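Local coordinates for protein catalase (Exiguobacterium oxidotolerans, PDB 2J2M) that breaks hydrogen peroxide down to water and oxygen at a buried haem, as a tetrameric haem catalase, at residues S196-V204 and T210-V218; T310-G318 and R335-R346. All coordinates share one frame; numbering follows the deposited sequence.

In the fold
Interaction 1 comes first along the chain, and the centres of the two contacts are about 20 Å apart in the catalase core. Interaction 1 (196-204 with 210-218) is a hairpin in the curled antiparallel sheet that forms the catalase beta-barrel. Interaction 2 (310-318 with 335-346) sets a loop against helix 330-346, where three other subunits of the tetramer come within reach of it. Both touch the haem: the loop that leads into the hairpin touches a vinyl group through V198 and H199, the helix reaches the iron itself. They also touch each other, F201 CE1 packing on P317 O, so the hairpin meets the loop that lies on the haem helix.

Interaction 1: S196-V204 and T210-V218; sequences SSVHSFKWV and TVYIKLRWV. With HEM (protoporphyrin IX containing Fe), chain E.
W203 and I213 meet on one face of two adjacent antiparallel strands, the indole crossing the isoleucine at about a right angle. From the CB of I213 one branch, CG2, lies 3.9 Å from W203 CD2. The other, CG1, sits between backbone N and carbonyl carbon (chi1 73°), which puts it over the five-membered ring, 3.6 Å from the centroid of that W203 ring and 8° off its normal, a CH-pi contact. The tip, CD1, reaches W203 NE1 and CE2, both at 3.6 Å, while L215 CD1 comes obliquely to the six-membered ring. With the indole of W203 cut back to an alanine, CG1 and CD1 of I213 are likely to lose the flat surface they lie on, and a gap to open beside L215 CD1.

The strands belong to the hairpin 201-204/210-219 of the catalase beta-barrel, with F201-I213 and W203-V211 as hydrogen-bonded pairs. Between S196 and F201 the register shifts by two; there side-chain bonds join the backbone bond from S197 N to L215 O. S197 OG accepts the backbone N of L215 at 2.8 Å, almost straight, and donates to H199 O. K214, its chain bent, brings NZ to within 2.6 Å of V198 O, above the carbonyl plane. H199 gives ND1 to D329, and its CE1 and NE2 lie against the haem vinyl, with NE2 3.5 Å from HEM CAB. V198 CG1 meets the outer carbon of the same vinyl, HEM CBB, at 3.5 Å.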
loop_
_atom_site.group_PDB
_atom_site.type_symbol
_atom_site.label_atom_id
_atom_site.label_comp_id
_atom_site.label_asym_id
_atom_site.label_seq_id
_atom_site.Cartn_x
_atom_site.Cartn_y
_atom_site.Cartn_z
ATOM N N SER A 196 3.337 -14.283 30.880
ATOM C CA SER A 196 4.728 -14.111 31.272
ATOM C C SER A 196 5.384 -13.023 30.422
ATOM O O SER A 196 5.252 -13.039 29.196
ATOM C CB SER A 196 5.487 -15.430 31.079
ATOM O OG SER A 196 4.833 -16.490 31.741
ATOM N N SER A 197 6.076 -12.068 31.048
ATOM C CA SER A 197 6.822 -11.078 30.246
ATOM C C SER A 197 7.927 -11.764 29.457
ATOM O O SER A 197 8.348 -11.282 28.401
ATOM C CB SER A 197 7.404 -9.973 31.115
ATOM O OG SER A 197 8.196 -10.508 32.148
ATOM N N VAL A 198 8.364 -12.911 29.986
ATOM C CA VAL A 198 9.515 -13.667 29.476
ATOM C C VAL A 198 10.853 -12.919 29.667
ATOM O O VAL A 198 11.783 -13.472 30.269
ATOM C CB VAL A 198 9.287 -14.175 28.006
ATOM C CG1 VAL A 198 10.569 -14.823 27.426
ATOM C CG2 VAL A 198 8.096 -15.139 27.976
ATOM N N HIS A 199 10.951 -11.695 29.133
ATOM C CA HIS A 199 12.102 -10.810 29.349
ATOM C C HIS A 199 12.044 -10.097 30.703
ATOM O O HIS A 199 10.964 -9.901 31.265
ATOM C CB HIS A 199 12.168 -9.711 28.282
ATOM C CG HIS A 199 11.871 -10.180 26.892
ATOM N ND1 HIS A 199 12.737 -10.978 26.168
ATOM C CD2 HIS A 199 10.812 -9.941 26.083
ATOM C CE1 HIS A 199 12.220 -11.216 24.975
ATOM N NE2 HIS A 199 11.047 -10.606 24.901
ATOM N N SER A 200 13.218 -9.701 31.200
ATOM C CA SER A 200 13.318 -8.698 32.226
ATOM C C SER A 200 13.110 -7.357 31.535
ATOM O O SER A 200 13.447 -7.187 30.348
ATOM C CB SER A 200 14.690 -8.713 32.888
ATOM O OG SER A 200 15.733 -8.531 31.920
ATOM N N PHE A 201 12.523 -6.427 32.283
ATOM C CA PHE A 201 12.494 -5.014 31.921
ATOM C C PHE A 201 13.159 -4.231 33.036
ATOM O O PHE A 201 13.651 -4.826 34.036
ATOM C CB PHE A 201 11.049 -4.539 31.717
ATOM C CG PHE A 201 10.418 -5.072 30.472
ATOM C CD1 PHE A 201 10.350 -4.300 29.332
ATOM C CD2 PHE A 201 9.936 -6.377 30.418
ATOM C CE1 PHE A 201 9.789 -4.803 28.160
ATOM C CE2 PHE A 201 9.381 -6.874 29.245
ATOM C CZ PHE A 201 9.316 -6.074 28.124
ATOM N N LYS A 202 13.207 -2.909 32.864
ATOM C CA LYS A 202 13.721 -2.026 33.903
ATOM C C LYS A 202 12.594 -1.147 34.425
ATOM O O LYS A 202 11.829 -0.557 33.648
ATOM C CB LYS A 202 14.855 -1.149 33.366
ATOM C CG LYS A 202 16.171 -1.888 33.139
ATOM C CD LYS A 202 17.164 -1.035 32.348
ATOM C CE LYS A 202 18.587 -1.585 32.531
ATOM N NZ LYS A 202 19.682 -0.751 31.968
ATOM N N TRP A 203 12.487 -1.070 35.746
ATOM C CA TRP A 203 11.621 -0.095 36.377
ATOM C C TRP A 203 12.531 0.841 37.158
ATOM O O TRP A 203 13.450 0.390 37.872
ATOM C CB TRP A 203 10.646 -0.791 37.303
ATOM C CG TRP A 203 9.456 -1.443 36.622
ATOM C CD1 TRP A 203 9.244 -1.601 35.274
ATOM C CD2 TRP A 203 8.330 -2.045 37.278
ATOM N NE1 TRP A 203 8.054 -2.245 35.053
ATOM C CE2 TRP A 203 7.468 -2.527 36.263
ATOM C CE3 TRP A 203 7.949 -2.192 38.624
ATOM C CZ2 TRP A 203 6.239 -3.158 36.554
ATOM C CZ3 TRP A 203 6.753 -2.836 38.910
ATOM C CH2 TRP A 203 5.911 -3.316 37.882
ATOM N N VAL A 204 12.298 2.138 36.982
ATOM C CA VAL A 204 13.067 3.197 37.607
ATOM C C VAL A 204 12.094 3.959 38.506
ATOM O O VAL A 204 10.983 4.290 38.058
ATOM C CB VAL A 204 13.602 4.169 36.537
ATOM C CG1 VAL A 204 14.492 5.237 37.157
ATOM C CG2 VAL A 204 14.351 3.412 35.423
ATOM N N THR A 210 17.155 2.024 39.491
ATOM C CA THR A 210 16.556 1.033 38.582
ATOM C C THR A 210 16.682 -0.397 39.082
ATOM O O THR A 210 17.713 -0.773 39.589
ATOM C CB THR A 210 16.921 1.255 37.055
ATOM O OG1 THR A 210 17.044 0.008 36.367
ATOM C CG2 THR A 210 18.184 2.059 36.886
ATOM N N VAL A 211 15.590 -1.158 39.002
ATOM C CA VAL A 211 15.642 -2.611 39.227
ATOM C C VAL A 211 15.228 -3.359 37.948
ATOM O O VAL A 211 14.480 -2.815 37.123
ATOM C CB VAL A 211 14.728 -3.063 40.428
ATOM C CG1 VAL A 211 15.263 -2.533 41.772
ATOM C CG2 VAL A 211 13.264 -2.597 40.222
ATOM N N TYR A 212 15.714 -4.588 37.791
ATOM C CA TYR A 212 15.197 -5.532 36.789
ATOM C C TYR A 212 13.927 -6.234 37.253
ATOM O O TYR A 212 13.856 -6.760 38.365
ATOM C CB TYR A 212 16.233 -6.610 36.437
ATOM C CG TYR A 212 17.413 -6.098 35.638
ATOM C CD1 TYR A 212 17.274 -5.783 34.275
ATOM C CD2 TYR A 212 18.661 -5.939 36.237
ATOM C CE1 TYR A 212 18.344 -5.325 33.534
ATOM C CE2 TYR A 212 19.751 -5.469 35.504
ATOM C CZ TYR A 212 19.580 -5.163 34.150
ATOM O OH TYR A 212 20.646 -4.706 33.419
ATOM N N ILE A 213 12.937 -6.280 36.365
ATOM C CA ILE A 213 11.649 -6.863 36.727
ATOM C C ILE A 213 11.168 -7.855 35.669
ATOM O O ILE A 213 11.420 -7.671 34.475
ATOM C CB ILE A 213 10.558 -5.770 36.985
ATOM C CG1 ILE A 213 10.116 -5.126 35.667
ATOM C CG2 ILE A 213 11.059 -4.700 37.970
ATOM C CD1 ILE A 213 8.844 -5.706 35.114
ATOM N N LYS A 214 10.493 -8.902 36.142
ATOM C CA LYS A 214 9.750 -9.842 35.308
ATOM C C LYS A 214 8.270 -9.664 35.713
ATOM O O LYS A 214 7.956 -9.308 36.880
ATOM C CB LYS A 214 10.215 -11.271 35.608
ATOM C CG LYS A 214 10.563 -12.179 34.417
ATOM C CD LYS A 214 11.868 -11.778 33.788
ATOM C CE LYS A 214 12.852 -12.926 33.644
ATOM N NZ LYS A 214 12.585 -14.055 32.705
ATOM N N LEU A 215 7.372 -9.900 34.750
ATOM C CA LEU A 215 5.943 -9.734 34.969
ATOM C C LEU A 215 5.240 -11.056 34.803
ATOM O O LEU A 215 5.605 -11.846 33.941
ATOM C CB LEU A 215 5.375 -8.700 34.012
ATOM C CG LEU A 215 5.015 -7.278 34.466
ATOM C CD1 LEU A 215 5.276 -6.933 35.945
ATOM C CD2 LEU A 215 5.620 -6.221 33.520
ATOM N N ARG A 216 4.195 -11.251 35.597
ATOM C CA ARG A 216 3.579 -12.550 35.817
ATOM C C ARG A 216 2.045 -12.420 35.924
ATOM O O ARG A 216 1.546 -11.717 36.808
ATOM C CB ARG A 216 4.140 -13.123 37.136
ATOM C CG ARG A 216 4.998 -14.386 37.018
ATOM C CD ARG A 216 6.418 -14.221 36.472
ATOM N NE ARG A 216 6.623 -15.453 35.726
ATOM C CZ ARG A 216 7.660 -16.278 35.753
ATOM N NH1 ARG A 216 8.770 -16.016 36.415
ATOM N NH2 ARG A 216 7.586 -17.362 35.018
ATOM N N TRP A 217 1.305 -13.058 35.018
ATOM C CA TRP A 217 -0.162 -13.145 35.150
ATOM C C TRP A 217 -0.618 -14.534 35.601
ATOM O O TRP A 217 -0.166 -15.544 35.056
ATOM C CB TRP A 217 -0.875 -12.812 33.839
ATOM C CG TRP A 217 -0.649 -11.435 33.285
ATOM C CD1 TRP A 217 0.282 -11.073 32.341
ATOM C CD2 TRP A 217 -1.391 -10.243 33.592
ATOM N NE1 TRP A 217 0.160 -9.747 32.052
ATOM C CE2 TRP A 217 -0.860 -9.209 32.794
ATOM C CE3 TRP A 217 -2.461 -9.955 34.446
ATOM C CZ2 TRP A 217 -1.348 -7.891 32.841
ATOM C CZ3 TRP A 217 -2.956 -8.631 34.496
ATOM C CH2 TRP A 217 -2.400 -7.627 33.692
ATOM N N VAL A 218 -1.516 -14.572 36.591
ATOM C CA VAL A 218 -1.979 -15.817 37.213
ATOM C C VAL A 218 -3.498 -15.837 37.095
ATOM O O VAL A 218 -4.148 -14.951 37.624
ATOM C CB VAL A 218 -1.532 -15.930 38.736
ATOM C CG1 VAL A 218 -2.029 -17.262 39.389
ATOM C CG2 VAL A 218 0.031 -15.786 38.917
HETATM C CHA HEM E . 3.472 -10.781 17.468
HETATM C CHB HEM E . 4.910 -12.612 21.758
HETATM C CHC HEM E . 9.456 -12.670 20.142
HETATM C CHD HEM E . 8.147 -10.242 16.188
HETATM C C1A HEM E . 3.458 -11.229 18.786
HETATM C C2A HEM E . 2.308 -11.297 19.685
HETATM C C3A HEM E . 2.713 -11.807 20.873
HETATM C C4A HEM E . 4.122 -12.082 20.766
HETATM C CMA HEM E . 1.872 -12.070 22.145
HETATM C CAA HEM E . 0.872 -10.864 19.289
HETATM C CBA HEM E . 0.560 -9.408 19.643
HETATM C CGA HEM E . -0.882 -9.169 19.254
HETATM O O1A HEM E . -1.146 -8.392 18.297
HETATM O O2A HEM E . -1.777 -9.785 19.894
HETATM C C1B HEM E . 6.274 -12.732 21.730
HETATM C C2B HEM E . 7.143 -13.037 22.855
HETATM C C3B HEM E . 8.389 -13.052 22.383
HETATM C C4B HEM E . 8.352 -12.758 20.971
HETATM C CMB HEM E . 6.714 -13.253 24.334
HETATM C CAB HEM E . 9.688 -13.278 23.175
HETATM C CBB HEM E . 9.780 -14.212 24.116
HETATM C C1C HEM E . 9.546 -11.945 18.984
HETATM C C2C HEM E . 10.757 -11.515 18.313
HETATM C C3C HEM E . 10.365 -10.831 17.220
HETATM C C4C HEM E . 8.913 -10.822 17.167
HETATM C CMC HEM E . 12.221 -11.757 18.789
HETATM C CAC HEM E . 11.258 -10.174 16.141
HETATM C CBC HEM E . 11.882 -9.011 16.359
HETATM C C1D HEM E . 6.773 -10.173 16.116
HETATM C C2D HEM E . 6.030 -9.551 15.037
HETATM C C3D HEM E . 4.566 -9.708 15.444
HETATM C C4D HEM E . 4.574 -10.412 16.722
HETATM C CMD HEM E . 6.614 -8.832 13.775
HETATM C CAD HEM E . 3.327 -9.214 14.675
HETATM C CBD HEM E . 2.818 -7.960 15.390
HETATM C CGD HEM E . 1.804 -7.193 14.561
HETATM O O1D HEM E . 1.594 -7.467 13.333
HETATM O O2D HEM E . 1.204 -6.266 15.145
HETATM N NA HEM E . 4.541 -11.714 19.497
HETATM N NB HEM E . 7.042 -12.573 20.596
HETATM N NC HEM E . 8.451 -11.502 18.262
HETATM N ND HEM E . 5.890 -10.649 17.072
HETATM FE FE HEM E . 6.503 -11.328 18.962
HETATM O O HOH W 1 4.512 -17.136 34.375
#

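Interaction 2: T310-G318 and R335-R346; sequences TESVGFNPG and RLFSYSDTQRHR. With HEM (protoporphyrin IX containing Fe), chain E.
The backbone of 310-318 follows helix 307-311 and runs as an irregular loop along helix 330-346; by CA positions, N316 faces Y339 and G318 faces L336. This is the proximal side of the catalase haem pocket, where the helix supplies the tyrosine ligand: Y339 OH binds the iron at 1.9 Å. Both faces of the Y339 ring are met. P317 CD stands over the centre of one face in a CH-pi contact, 9° off the normal, and HEM C1D lies off toward the rim of the opposite face.

R335, bent at chi3 (80°), lays its guanidinium between P317 CG and the haem. From there NE and NH2 both reach Y339 OH in the guanidinium plane, NE at 2.7 Å. Together with the iron, this double grip fixes the position of the phenol oxygen. N316 takes its CG anti to the backbone N (chi1 -178°), so that ND2 can donate to L336 O at 2.8 Å and to S340 OG, both near its amide plane; its OD1 accepts from G318 N, an Asx turn.

Further along, Q343 NE2 divides itself between F315 O and HEM O2D. R346 meets the same propionate with two nitrogens, NE to O1D and NH1 to O2D, and also ties the loop: NH2 to E311 O, NH1 to V313 O. E311 OE2, salt-bridged to R53, is joined to R346 through a water, which donates to E311 OE2 at 2.6 Å and accepts from R346 NH2 at 3.0 Å.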
loop_
_atom_site.group_PDB
_atom_site.type_symbol
_atom_site.label_atom_id
_atom_site.label_comp_id
_atom_site.label_asym_id
_atom_site.label_seq_id
_atom_site.Cartn_x
_atom_site.Cartn_y
_atom_site.Cartn_z
ATOM N N THR A 310 -9.972 -6.056 17.496
ATOM C CA THR A 310 -9.012 -7.149 17.612
ATOM C C THR A 310 -8.015 -7.186 16.434
ATOM O O THR A 310 -6.791 -7.356 16.642
ATOM C CB THR A 310 -9.726 -8.506 17.804
ATOM O OG1 THR A 310 -10.736 -8.370 18.816
ATOM C CG2 THR A 310 -8.750 -9.604 18.239
ATOM N N GLU A 311 -8.507 -7.002 15.211
ATOM C CA GLU A 311 -7.608 -7.166 14.077
ATOM C C GLU A 311 -6.695 -5.952 13.928
ATOM O O GLU A 311 -5.535 -6.099 13.572
ATOM C CB GLU A 311 -8.345 -7.500 12.764
ATOM C CG GLU A 311 -7.405 -7.864 11.579
ATOM C CD GLU A 311 -6.590 -9.136 11.874
ATOM O OE1 GLU A 311 -7.157 -10.019 12.543
ATOM O OE2 GLU A 311 -5.400 -9.251 11.483
ATOM N N SER A 312 -7.212 -4.773 14.259
ATOM C CA SER A 312 -6.517 -3.509 14.011
ATOM C C SER A 312 -5.596 -3.009 15.147
ATOM O O SER A 312 -4.759 -2.121 14.914
ATOM C CB SER A 312 -7.516 -2.420 13.591
ATOM O OG SER A 312 -7.937 -2.585 12.236
ATOM N N VAL A 313 -5.743 -3.540 16.362
ATOM C CA VAL A 313 -4.809 -3.208 17.422
ATOM C C VAL A 313 -3.372 -3.603 17.073
ATOM O O VAL A 313 -3.129 -4.638 16.447
ATOM C CB VAL A 313 -5.224 -3.812 18.821
ATOM C CG1 VAL A 313 -5.075 -5.354 18.874
ATOM C CG2 VAL A 313 -4.463 -3.116 19.979
ATOM N N GLY A 314 -2.430 -2.766 17.481
ATOM C CA GLY A 314 -1.034 -3.141 17.503
ATOM C C GLY A 314 -0.429 -2.939 18.875
ATOM O O GLY A 314 -0.700 -1.932 19.531
ATOM N N PHE A 315 0.379 -3.902 19.321
ATOM C CA PHE A 315 1.110 -3.779 20.577
ATOM C C PHE A 315 2.622 -3.861 20.343
ATOM O O PHE A 315 3.080 -4.444 19.363
ATOM C CB PHE A 315 0.767 -4.895 21.555
ATOM C CG PHE A 315 -0.693 -5.177 21.736
ATOM C CD1 PHE A 315 -1.390 -4.634 22.813
ATOM C CD2 PHE A 315 -1.345 -6.089 20.905
ATOM C CE1 PHE A 315 -2.733 -4.960 23.021
ATOM C CE2 PHE A 315 -2.674 -6.418 21.108
ATOM C CZ PHE A 315 -3.378 -5.849 22.165
ATOM N N ASN A 316 3.389 -3.300 21.273
ATOM C CA ASN A 316 4.854 -3.329 21.219
ATOM C C ASN A 316 5.380 -3.332 22.648
ATOM O O ASN A 316 5.028 -2.446 23.417
ATOM C CB ASN A 316 5.416 -2.121 20.424
ATOM C CG ASN A 316 6.950 -2.144 20.302
ATOM O OD1 ASN A 316 7.623 -2.891 21.002
ATOM N ND2 ASN A 316 7.496 -1.325 19.418
ATOM N N PRO A 317 6.181 -4.353 23.020
ATOM C CA PRO A 317 6.728 -4.440 24.405
ATOM C C PRO A 317 7.616 -3.253 24.788
ATOM O O PRO A 317 7.850 -3.007 25.960
ATOM C CB PRO A 317 7.566 -5.732 24.398
ATOM C CG PRO A 317 7.738 -6.103 22.939
ATOM C CD PRO A 317 6.568 -5.514 22.189
ATOM N N GLY A 318 8.121 -2.534 23.800
ATOM C CA GLY A 318 8.919 -1.369 24.087
ATOM C C GLY A 318 8.091 -0.114 23.997
ATOM O O GLY A 318 8.654 0.977 23.916
ATOM N N ARG A 335 12.591 -6.829 19.193
ATOM C CA ARG A 335 11.159 -6.596 19.300
ATOM C C ARG A 335 10.824 -5.097 19.382
ATOM O O ARG A 335 9.874 -4.637 18.718
ATOM C CB ARG A 335 10.560 -7.363 20.485
ATOM C CG ARG A 335 10.611 -8.884 20.352
ATOM C CD ARG A 335 10.121 -9.547 21.640
ATOM N NE ARG A 335 8.647 -9.609 21.769
ATOM C CZ ARG A 335 8.000 -9.599 22.937
ATOM N NH1 ARG A 335 8.676 -9.486 24.078
ATOM N NH2 ARG A 335 6.679 -9.678 22.971
ATOM N N LEU A 336 11.609 -4.325 20.142
ATOM C CA LEU A 336 11.348 -2.895 20.258
ATOM C C LEU A 336 11.091 -2.255 18.900
ATOM O O LEU A 336 10.172 -1.456 18.764
ATOM C CB LEU A 336 12.488 -2.181 20.977
ATOM C CG LEU A 336 12.968 -2.808 22.287
ATOM C CD1 LEU A 336 14.201 -2.075 22.712
ATOM C CD2 LEU A 336 11.888 -2.834 23.411
ATOM N N PHE A 337 11.893 -2.639 17.904
ATOM C CA PHE A 337 11.778 -2.160 16.526
ATOM C C PHE A 337 10.661 -2.841 15.745
ATOM O O PHE A 337 9.879 -2.180 15.065
ATOM C CB PHE A 337 13.105 -2.336 15.747
ATOM C CG PHE A 337 12.964 -2.136 14.240
ATOM C CD1 PHE A 337 12.668 -0.883 13.714
ATOM C CD2 PHE A 337 13.116 -3.220 13.359
ATOM C CE1 PHE A 337 12.523 -0.712 12.346
ATOM C CE2 PHE A 337 12.987 -3.070 11.974
ATOM C CZ PHE A 337 12.680 -1.823 11.460
ATOM N N SER A 338 10.620 -4.162 15.842
ATOM C CA SER A 338 9.859 -5.028 14.934
ATOM C C SER A 338 8.369 -4.763 14.920
ATOM O O SER A 338 7.779 -4.679 13.851
ATOM C CB SER A 338 10.106 -6.494 15.299
ATOM O OG SER A 338 9.441 -7.392 14.413
ATOM N N TYR A 339 7.772 -4.631 16.108
ATOM C CA TYR A 339 6.319 -4.525 16.273
ATOM C C TYR A 339 5.724 -3.308 15.582
ATOM O O TYR A 339 4.859 -3.453 14.711
ATOM C CB TYR A 339 5.929 -4.575 17.767
ATOM C CG TYR A 339 6.054 -5.965 18.378
ATOM C CD1 TYR A 339 4.933 -6.745 18.640
ATOM C CD2 TYR A 339 7.314 -6.499 18.662
ATOM C CE1 TYR A 339 5.076 -8.029 19.223
ATOM C CE2 TYR A 339 7.472 -7.724 19.196
ATOM C CZ TYR A 339 6.363 -8.514 19.478
ATOM O OH TYR A 339 6.586 -9.762 20.015
ATOM N N SER A 340 6.208 -2.128 15.953
ATOM C CA SER A 340 5.758 -0.873 15.386
ATOM C C SER A 340 6.089 -0.819 13.893
ATOM O O SER A 340 5.328 -0.243 13.098
ATOM C CB SER A 340 6.438 0.305 16.113
ATOM O OG SER A 340 6.042 0.346 17.476
ATOM N N ASP A 341 7.224 -1.427 13.534
ATOM C CA ASP A 341 7.705 -1.440 12.151
ATOM C C ASP A 341 6.762 -2.218 11.277
ATOM O O ASP A 341 6.434 -1.772 10.201
ATOM C CB ASP A 341 9.087 -2.089 12.028
ATOM C CG ASP A 341 9.484 -2.309 10.575
ATOM O OD1 ASP A 341 9.418 -1.335 9.816
ATOM O OD2 ASP A 341 9.826 -3.444 10.170
ATOM N N THR A 342 6.354 -3.399 11.741
ATOM C CA THR A 342 5.411 -4.239 11.004
ATOM C C THR A 342 4.002 -3.651 10.986
ATOM O O THR A 342 3.267 -3.864 10.048
ATOM C CB THR A 342 5.353 -5.669 11.583
ATOM O OG1 THR A 342 4.767 -6.565 10.612
ATOM C CG2 THR A 342 4.567 -5.708 12.925
ATOM N N GLN A 343 3.636 -2.915 12.034
ATOM C CA GLN A 343 2.333 -2.272 12.120
ATOM C C GLN A 343 2.200 -1.109 11.131
ATOM O O GLN A 343 1.112 -0.852 10.610
ATOM C CB GLN A 343 2.045 -1.839 13.550
ATOM C CG GLN A 343 1.747 -3.025 14.475
ATOM C CD GLN A 343 2.212 -2.807 15.919
ATOM O OE1 GLN A 343 2.397 -1.677 16.355
ATOM N NE2 GLN A 343 2.393 -3.890 16.663
ATOM N N ARG A 344 3.292 -0.426 10.838
ATOM C CA ARG A 344 3.252 0.649 9.831
ATOM C C ARG A 344 2.905 0.085 8.445
ATOM O O ARG A 344 2.321 0.777 7.605
ATOM C CB ARG A 344 4.574 1.447 9.809
ATOM C CG ARG A 344 4.721 2.336 11.035
ATOM C CD ARG A 344 6.171 2.733 11.336
ATOM N NE ARG A 344 6.277 3.187 12.726
ATOM C CZ ARG A 344 7.225 2.822 13.587
ATOM N NH1 ARG A 344 8.249 2.040 13.215
ATOM N NH2 ARG A 344 7.166 3.277 14.826
ATOM N N HIS A 345 3.255 -1.188 8.239
ATOM C CA HIS A 345 2.945 -1.887 6.998
ATOM C C HIS A 345 1.561 -2.540 7.109
ATOM O O HIS A 345 0.685 -2.284 6.288
ATOM C CB HIS A 345 4.057 -2.902 6.710
ATOM C CG HIS A 345 3.589 -4.170 6.057
ATOM N ND1 HIS A 345 3.212 -4.237 4.731
ATOM C CD2 HIS A 345 3.477 -5.425 6.542
ATOM C CE1 HIS A 345 2.861 -5.474 4.436
ATOM N NE2 HIS A 345 3.015 -6.217 5.517
ATOM N N ARG A 346 1.345 -3.330 8.159
ATOM C CA ARG A 346 0.090 -4.069 8.337
ATOM C C ARG A 346 -1.168 -3.194 8.555
ATOM O O ARG A 346 -2.245 -3.504 8.052
ATOM C CB ARG A 346 0.245 -5.105 9.461
ATOM C CG ARG A 346 -1.078 -5.755 9.887
ATOM C CD ARG A 346 -0.913 -6.909 10.894
ATOM N NE ARG A 346 -0.669 -6.451 12.277
ATOM C CZ ARG A 346 -1.616 -6.040 13.125
ATOM N NH1 ARG A 346 -1.300 -5.684 14.357
ATOM N NH2 ARG A 346 -2.879 -5.963 12.744
HETATM C CHA HEM E . 3.472 -10.781 17.468
HETATM C CHB HEM E . 4.910 -12.612 21.758
HETATM C CHC HEM E . 9.456 -12.670 20.142
HETATM C CHD HEM E . 8.147 -10.242 16.188
HETATM C C1A HEM E . 3.458 -11.229 18.786
HETATM C C2A HEM E . 2.308 -11.297 19.685
HETATM C C3A HEM E . 2.713 -11.807 20.873
HETATM C C4A HEM E . 4.122 -12.082 20.766
HETATM C CMA HEM E . 1.872 -12.070 22.145
HETATM C CAA HEM E . 0.872 -10.864 19.289
HETATM C CBA HEM E . 0.560 -9.408 19.643
HETATM C CGA HEM E . -0.882 -9.169 19.254
HETATM O O1A HEM E . -1.146 -8.392 18.297
HETATM O O2A HEM E . -1.777 -9.785 19.894
HETATM C C1B HEM E . 6.274 -12.732 21.730
HETATM C C2B HEM E . 7.143 -13.037 22.855
HETATM C C3B HEM E . 8.389 -13.052 22.383
HETATM C C4B HEM E . 8.352 -12.758 20.971
HETATM C CMB HEM E . 6.714 -13.253 24.334
HETATM C CAB HEM E . 9.688 -13.278 23.175
HETATM C CBB HEM E . 9.780 -14.212 24.116
HETATM C C1C HEM E . 9.546 -11.945 18.984
HETATM C C2C HEM E . 10.757 -11.515 18.313
HETATM C C3C HEM E . 10.365 -10.831 17.220
HETATM C C4C HEM E . 8.913 -10.822 17.167
HETATM C CMC HEM E . 12.221 -11.757 18.789
HETATM C CAC HEM E . 11.258 -10.174 16.141
HETATM C CBC HEM E . 11.882 -9.011 16.359
HETATM C C1D HEM E . 6.773 -10.173 16.116
HETATM C C2D HEM E . 6.030 -9.551 15.037
HETATM C C3D HEM E . 4.566 -9.708 15.444
HETATM C C4D HEM E . 4.574 -10.412 16.722
HETATM C CMD HEM E . 6.614 -8.832 13.775
HETATM C CAD HEM E . 3.327 -9.214 14.675
HETATM C CBD HEM E . 2.818 -7.960 15.390
HETATM C CGD HEM E . 1.804 -7.193 14.561
HETATM O O1D HEM E . 1.594 -7.467 13.333
HETATM O O2D HEM E . 1.204 -6.266 15.145
HETATM N NA HEM E . 4.541 -11.714 19.497
HETATM N NB HEM E . 7.042 -12.573 20.596
HETATM N NC HEM E . 8.451 -11.502 18.262
HETATM N ND HEM E . 5.890 -10.649 17.072
HETATM FE FE HEM E . 6.503 -11.328 18.962
HETATM O O HOH W 2 -4.242 -7.210 10.413
#